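PDB 5V9X: ATP-dependent DNA helicase, which uses ATP hydrolysis to move 3'-to-5' along single-stranded DNA and to unwind RNA:DNA duplexes. Local coordinates for residues A[100-105]-A[187-192]; A[141-146]-A[163-168]. All blocks are in the same frame, centred on the assembly; numbering follows the deposited sequence.

Interaction 1: A[100-105]-A[187-192]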
loop_
_atom_site.group_PDB
_atom_site.type_symbol
_atom_site.label_atom_id
_atom_site.label_comp_id
_atom_site.label_asym_id
_atom_site.label_seq_id
_atom_site.Cartn_x
_atom_site.Cartn_y
_atom_site.Cartn_z
ATOM N N VAL A 100 -19.109 -13.908 13.929
ATOM C CA VAL A 100 -17.719 -13.713 13.536
ATOM C C VAL A 100 -17.673 -12.657 12.442
ATOM O O VAL A 100 -18.492 -12.673 11.519
ATOM C CB VAL A 100 -17.075 -15.032 13.056
ATOM C CG1 VAL A 100 -15.654 -14.793 12.563
ATOM C CG2 VAL A 100 -17.089 -16.067 14.172
ATOM N N LEU A 101 -16.717 -11.736 12.550
ATOM C CA LEU A 101 -16.525 -10.677 11.563
ATOM C C LEU A 101 -15.106 -10.771 11.019
ATOM O O LEU A 101 -14.138 -10.504 11.739
ATOM C CB LEU A 101 -16.788 -9.300 12.170
ATOM C CG LEU A 101 -16.626 -8.115 11.211
ATOM C CD1 LEU A 101 -17.663 -8.168 10.099
ATOM C CD2 LEU A 101 -16.703 -6.795 11.957
ATOM N N TYR A 102 -14.984 -11.151 9.751
ATOM C CA TYR A 102 -13.705 -11.187 9.056
ATOM C C TYR A 102 -13.609 -9.974 8.141
ATOM O O TYR A 102 -14.525 -9.712 7.354
ATOM C CB TYR A 102 -13.564 -12.484 8.254
ATOM C CG TYR A 102 -12.383 -12.516 7.307
ATOM C CD1 TYR A 102 -12.468 -11.949 6.041
ATOM C CD2 TYR A 102 -11.191 -13.131 7.667
ATOM C CE1 TYR A 102 -11.402 -11.976 5.172
ATOM C CE2 TYR A 102 -10.118 -13.167 6.798
ATOM C CZ TYR A 102 -10.228 -12.584 5.550
ATOM O OH TYR A 102 -9.169 -12.609 4.670
ATOM N N VAL A 103 -12.499 -9.243 8.236
ATOM C CA VAL A 103 -12.271 -8.043 7.438
ATOM C C VAL A 103 -11.052 -8.268 6.556
ATOM O O VAL A 103 -9.974 -8.617 7.054
ATOM C CB VAL A 103 -12.078 -6.797 8.322
ATOM C CG1 VAL A 103 -11.826 -5.571 7.459
ATOM C CG2 VAL A 103 -13.291 -6.583 9.214
ATOM N N SER A 104 -11.222 -8.059 5.249
ATOM C CA SER A 104 -10.150 -8.163 4.274
ATOM C C SER A 104 -9.976 -6.844 3.530
ATOM O O SER A 104 -10.967 -6.224 3.132
ATOM C CB SER A 104 -10.427 -9.277 3.255
ATOM O OG SER A 104 -9.480 -9.243 2.200
ATOM N N PRO A 105 -8.736 -6.393 3.324
ATOM C CA PRO A 105 -8.529 -5.166 2.539
ATOM C C PRO A 105 -8.794 -5.345 1.054
ATOM O O PRO A 105 -8.983 -4.342 0.353
ATOM C CB PRO A 105 -7.060 -4.818 2.806
ATOM C CG PRO A 105 -6.422 -6.127 3.151
ATOM C CD PRO A 105 -7.476 -6.942 3.853
ATOM N N THR A 187 -16.047 -12.288 17.755
ATOM C CA THR A 187 -14.701 -12.362 17.208
ATOM C C THR A 187 -14.581 -11.417 16.022
ATOM O O THR A 187 -15.527 -11.258 15.244
ATOM C CB THR A 187 -14.355 -13.799 16.773
ATOM O OG1 THR A 187 -14.511 -14.693 17.882
ATOM C CG2 THR A 187 -12.923 -13.889 16.257
ATOM N N VAL A 188 -13.417 -10.783 15.896
ATOM C CA VAL A 188 -13.097 -9.929 14.758
ATOM C C VAL A 188 -11.733 -10.344 14.227
ATOM O O VAL A 188 -10.724 -10.221 14.932
ATOM C CB VAL A 188 -13.100 -8.437 15.130
ATOM C CG1 VAL A 188 -12.534 -7.611 13.987
ATOM C CG2 VAL A 188 -14.511 -7.980 15.465
ATOM N N ILE A 189 -11.703 -10.832 12.991
ATOM C CA ILE A 189 -10.468 -11.215 12.319
ATOM C C ILE A 189 -10.093 -10.106 11.348
ATOM O O ILE A 189 -10.907 -9.711 10.503
ATOM C CB ILE A 189 -10.621 -12.560 11.587
ATOM C CG1 ILE A 189 -11.148 -13.636 12.539
ATOM C CG2 ILE A 189 -9.295 -12.990 10.975
ATOM C CD1 ILE A 189 -11.378 -14.977 11.875
ATOM N N VAL A 190 -8.874 -9.593 11.472
ATOM C CA VAL A 190 -8.344 -8.579 10.574
ATOM C C VAL A 190 -7.198 -9.229 9.813
ATOM O O VAL A 190 -6.062 -9.284 10.299
ATOM C CB VAL A 190 -7.889 -7.319 11.319
ATOM C CG1 VAL A 190 -7.275 -6.321 10.348
ATOM C CG2 VAL A 190 -9.061 -6.690 12.055
ATOM N N ASP A 191 -7.499 -9.732 8.620
ATOM C CA ASP A 191 -6.507 -10.400 7.791
ATOM C C ASP A 191 -5.648 -9.373 7.065
ATOM O O ASP A 191 -6.117 -8.293 6.696
ATOM C CB ASP A 191 -7.193 -11.315 6.782
ATOM C CG ASP A 191 -6.323 -12.476 6.357
ATOM O OD1 ASP A 191 -5.086 -12.385 6.507
ATOM O OD2 ASP A 191 -6.880 -13.481 5.869
ATOM N N GLU A 192 -4.382 -9.727 6.859
ATOM C CA GLU A 192 -3.413 -8.859 6.191
ATOM C C GLU A 192 -3.357 -7.488 6.862
ATOM O O GLU A 192 -3.449 -6.443 6.216
ATOM C CB GLU A 192 -3.728 -8.732 4.698
ATOM C CG GLU A 192 -3.983 -10.058 3.996
ATOM C CD GLU A 192 -2.801 -11.007 4.067
ATOM O OE1 GLU A 192 -1.655 -10.535 4.245
ATOM O OE2 GLU A 192 -3.019 -12.232 3.945
#
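Strands 100-103 and 187-191 run parallel, 13° apart, with Val100 abreast of Thr187 and Val103 abreast of Val190, as neighbours in the interior of the seven-stranded parallel sheet of the first RecA-like domain. Four backbone hydrogen bonds of 2.8 to 3.1 Å join them: Leu101 N to Thr187 O, Ile189 N to Leu101 O, Val103 N to Ile189 O and Asp191 N to Val103 O. On one face lie Val100, Tyr102, Thr187 and Ile189, under helices 75-88 and 107-116; Leu101, Val103, Val188 and Val190 occupy the other. The branches of Ile189 divide its contacts, CD1 reaching Val100 CG1 (4.3 Å) while CG2 lies obliquely against the ring of Tyr102 at CD2 (3.8 Å). With chi1 at 170°, that ring extends from Tyr102 past Ile189 toward the C-terminal end of the strand pair. Its hydroxyl there donates a 2.7 Å hydrogen bond from OH to Asp191 OD2, which sits at the ring edge, in the ring plane. Ring and carboxylate stand almost perpendicular, 88° apart, and OH comes to the anti side of OD2, somewhat out of the carboxylate plane. The other oxygen, OD1, takes a weak bond from Glu192 N, so both carboxylate oxygens are engaged locally. Asp191 and Glu192 begin the DEVH sequence of motif II (Walker B), and the Glu192 side chain reaches the bound AMP-PNP and magnesium ion. Beyond the last backbone bond the ring of Pro105 packs on segment 187-192, its CD 3.4 Å from Asp191 O.

Interaction 2: A[141-146]-A[163-168]. With nucleotides of chain B.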
loop_
_atom_site.group_PDB
_atom_site.type_symbol
_atom_site.label_atom_id
_atom_site.label_comp_id
_atom_site.label_asym_id
_atom_site.label_seq_id
_atom_site.Cartn_x
_atom_site.Cartn_y
_atom_site.Cartn_z
ATOM N N GLY A 141 -21.555 -15.127 4.863
ATOM C CA GLY A 141 -21.935 -14.128 3.893
ATOM C C GLY A 141 -20.784 -13.189 3.586
ATOM O O GLY A 141 -19.865 -13.011 4.386
ATOM N N VAL A 142 -20.850 -12.591 2.398
ATOM C CA VAL A 142 -19.870 -11.607 1.948
ATOM C C VAL A 142 -20.608 -10.314 1.641
ATOM O O VAL A 142 -21.562 -10.310 0.852
ATOM C CB VAL A 142 -19.086 -12.087 0.717
ATOM C CG1 VAL A 142 -18.187 -10.974 0.199
ATOM C CG2 VAL A 142 -18.260 -13.299 1.065
ATOM N N ARG A 143 -20.164 -9.221 2.256
ATOM C CA ARG A 143 -20.691 -7.890 1.983
ATOM C C ARG A 143 -19.549 -7.017 1.483
ATOM O O ARG A 143 -18.652 -6.657 2.254
ATOM C CB ARG A 143 -21.343 -7.286 3.224
ATOM C CG ARG A 143 -21.625 -5.796 3.106
ATOM C CD ARG A 143 -22.556 -5.473 1.944
ATOM N NE ARG A 143 -22.640 -4.035 1.720
ATOM C CZ ARG A 143 -23.384 -3.209 2.447
ATOM N NH1 ARG A 143 -24.115 -3.679 3.449
ATOM N NH2 ARG A 143 -23.399 -1.910 2.177
ATOM N N SER A 144 -19.579 -6.687 0.195
ATOM C CA SER A 144 -18.629 -5.761 -0.404
ATOM C C SER A 144 -19.406 -4.844 -1.340
ATOM O O SER A 144 -20.639 -4.872 -1.385
ATOM C CB SER A 144 -17.512 -6.515 -1.136
ATOM O OG SER A 144 -17.992 -7.071 -2.350
ATOM N N GLY A 145 -18.677 -4.025 -2.098
ATOM C CA GLY A 145 -19.316 -3.167 -3.079
ATOM C C GLY A 145 -20.005 -3.922 -4.196
ATOM O O GLY A 145 -20.905 -3.375 -4.841
ATOM N N ASP A 146 -19.609 -5.171 -4.436
ATOM C CA ASP A 146 -20.204 -5.972 -5.498
ATOM C C ASP A 146 -21.547 -6.575 -5.116
ATOM O O ASP A 146 -22.227 -7.133 -5.985
ATOM C CB ASP A 146 -19.245 -7.091 -5.911
ATOM C CG ASP A 146 -17.960 -6.562 -6.506
ATOM O OD1 ASP A 146 -18.009 -5.530 -7.209
ATOM O OD2 ASP A 146 -16.899 -7.176 -6.267
ATOM N N LEU A 163 -19.631 -13.047 8.912
ATOM C CA LEU A 163 -19.701 -11.947 7.960
ATOM C C LEU A 163 -18.299 -11.628 7.458
ATOM O O LEU A 163 -17.399 -11.335 8.252
ATOM C CB LEU A 163 -20.336 -10.704 8.582
ATOM C CG LEU A 163 -20.525 -9.556 7.590
ATOM C CD1 LEU A 163 -21.511 -9.954 6.498
ATOM C CD2 LEU A 163 -20.976 -8.285 8.294
ATOM N N ILE A 164 -18.120 -11.692 6.143
ATOM C CA ILE A 164 -16.877 -11.323 5.477
ATOM C C ILE A 164 -17.113 -9.997 4.770
ATOM O O ILE A 164 -18.110 -9.842 4.056
ATOM C CB ILE A 164 -16.433 -12.409 4.482
ATOM C CG1 ILE A 164 -16.162 -13.729 5.210
ATOM C CG2 ILE A 164 -15.213 -11.956 3.709
ATOM C CD1 ILE A 164 -15.923 -14.898 4.279
ATOM N N THR A 165 -16.211 -9.040 4.969
ATOM C CA THR A 165 -16.424 -7.703 4.428
ATOM C C THR A 165 -15.084 -6.979 4.327
ATOM O O THR A 165 -14.023 -7.549 4.596
ATOM C CB THR A 165 -17.422 -6.921 5.288
ATOM O OG1 THR A 165 -17.634 -5.625 4.718
ATOM C CG2 THR A 165 -16.901 -6.764 6.713
ATOM N N THR A 166 -15.147 -5.715 3.933
ATOM C CA THR A 166 -14.017 -4.809 3.818
ATOM C C THR A 166 -14.095 -3.725 4.888
ATOM O O THR A 166 -15.135 -3.545 5.533
ATOM C CB THR A 166 -13.994 -4.164 2.425
ATOM O OG1 THR A 166 -15.198 -3.412 2.223
ATOM C CG2 THR A 166 -13.866 -5.227 1.343
ATOM N N PRO A 167 -13.003 -2.988 5.120
ATOM C CA PRO A 167 -13.095 -1.857 6.058
ATOM C C PRO A 167 -14.090 -0.805 5.609
ATOM O O PRO A 167 -14.861 -0.291 6.429
ATOM C CB PRO A 167 -11.660 -1.311 6.091
ATOM C CG PRO A 167 -10.806 -2.458 5.677
ATOM C CD PRO A 167 -11.616 -3.213 4.670
ATOM N N GLU A 168 -14.100 -0.479 4.316
ATOM C CA GLU A 168 -15.045 0.503 3.795
ATOM C C GLU A 168 -16.484 0.047 4.004
ATOM O O GLU A 168 -17.339 0.829 4.436
ATOM C CB GLU A 168 -14.771 0.759 2.310
ATOM C CG GLU A 168 -13.501 1.552 2.012
ATOM C CD GLU A 168 -12.226 0.753 2.226
ATOM O OE1 GLU A 168 -12.308 -0.484 2.397
ATOM O OE2 GLU A 168 -11.135 1.366 2.225
ATOM P P DC B 10 -15.859 -2.137 -1.055
ATOM O OP1 DC B 10 -16.385 -2.443 0.295
ATOM O OP2 DC B 10 -15.938 -3.147 -2.131
ATOM O "O5'" DC B 10 -16.581 -0.826 -1.603
ATOM C "C5'" DC B 10 -16.845 0.252 -0.734
ATOM C "C4'" DC B 10 -17.471 1.397 -1.500
ATOM O "O4'" DC B 10 -16.453 2.081 -2.268
ATOM C "C3'" DC B 10 -18.553 0.980 -2.502
ATOM O "O3'" DC B 10 -19.749 1.668 -2.229
ATOM C "C2'" DC B 10 -17.979 1.381 -3.864
ATOM C "C1'" DC B 10 -17.023 2.494 -3.480
ATOM N N1 DC B 10 -15.937 2.714 -4.471
ATOM C C2 DC B 10 -15.568 4.019 -4.805
ATOM O O2 DC B 10 -16.149 4.965 -4.258
ATOM N N3 DC B 10 -14.578 4.211 -5.715
ATOM C C4 DC B 10 -13.978 3.159 -6.278
ATOM N N4 DC B 10 -13.011 3.393 -7.170
ATOM C C5 DC B 10 -14.346 1.819 -5.950
ATOM C C6 DC B 10 -15.320 1.645 -5.053
ATOM P P DG B 12 -25.279 0.899 1.909
ATOM O OP1 DG B 12 -24.510 0.199 2.961
ATOM O OP2 DG B 12 -25.793 0.149 0.740
ATOM O "O5'" DG B 12 -26.501 1.630 2.612
ATOM C "C5'" DG B 12 -26.251 2.714 3.478
ATOM C "C4'" DG B 12 -27.469 3.598 3.579
ATOM O "O4'" DG B 12 -27.760 4.159 2.279
ATOM C "C3'" DG B 12 -28.734 2.879 4.043
ATOM O "O3'" DG B 12 -29.269 3.548 5.165
ATOM C "C2'" DG B 12 -29.677 2.935 2.835
ATOM C "C1'" DG B 12 -29.141 4.111 2.033
ATOM N N9 DG B 12 -29.330 3.962 0.595
ATOM C C8 DG B 12 -29.175 2.813 -0.143
ATOM N N7 DG B 12 -29.403 2.979 -1.417
ATOM C C5 DG B 12 -29.726 4.326 -1.531
ATOM C C6 DG B 12 -30.068 5.086 -2.675
ATOM O O6 DG B 12 -30.158 4.706 -3.851
ATOM N N1 DG B 12 -30.323 6.417 -2.351
ATOM C C2 DG B 12 -30.255 6.946 -1.083
ATOM N N2 DG B 12 -30.535 8.253 -0.968
ATOM N N3 DG B 12 -29.934 6.244 -0.003
ATOM C C4 DG B 12 -29.684 4.946 -0.302
#
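Arg143 and Thr165 meet where two parallel strands of a beta-alpha-beta unit, 140-143 and 162-165, give way to DNA-binding loops at the edge of the RecA-like sheet. Thr165 OG1 donates to Arg143 O at 2.9 Å. Its chi1 of -179° swings the hydroxyl across to the neighbouring strand, where it grips a carbonyl that the next amide, Thr166 N, does not bond. Just past this clasp both chains approach the phosphate of DC10 of chain B. Gly145 N gives a 2.9 Å bond to its OP2, and Thr166 OG1 approaches OP1, probably as a hydrogen bond, though the modelled distance is too short to be exact. Two nucleotides on, Arg143 NH2 donates to OP1 of DG12 of chain B, the oxygen lying in the guanidinium plane at its edge; a bend at chi2 (60°) carries the arginine chain away from Thr165 and alongside Leu172 and Met173. Thr166 is also the N-cap of helix 167-174, its OG1 accepting from Ser169 N, and the positive helix end probably strengthens the hold on the phosphate. The TPE sequence starting at Thr166 is consistent with helicase motif Ib. Behind the loops the strands, 29° apart, are joined by Ile164 N to Gly141 O and Arg143 N to Ile164 O, both 2.8 Å. The side chains of Val142 and Ile164 cross obliquely under helix 107-116, Val142 CG2 lying 4.0 Å from Ile164 CB. Farther out, Glu168 forms a salt bridge with Arg201. The loop bearing Gly145 is shaped by an ST turn, in which Ser144 OG accepts from Asp146 N at 3.3 Å.

How the interactions relate
Both contacts are parallel strand pairs of one sheet, and strands 100-103 and 162-165 are themselves neighbours in it: Tyr102 N meets Leu163 O at 2.8 Å, probably a hydrogen bond. Both are buried, interaction 1 throughout, whereas interaction 2 includes the outermost strand, 140-143, and the partly exposed Val142; in sequence, interaction 2 is nested inside the loop closed by interaction 1. Helix 107-116 spans both, touching Tyr102 and Ile164. Strand-end chemistry separates them. At 187-192 the carboxylate of Glu192 faces nucleotide and magnesium while that of Asp191 is bonded within the contact; at 141-146 and 163-168 hydroxyl, amide and guanidinium donors face DNA phosphates. Arg201 reaches Pro105 O and Glu168, linking the two ends.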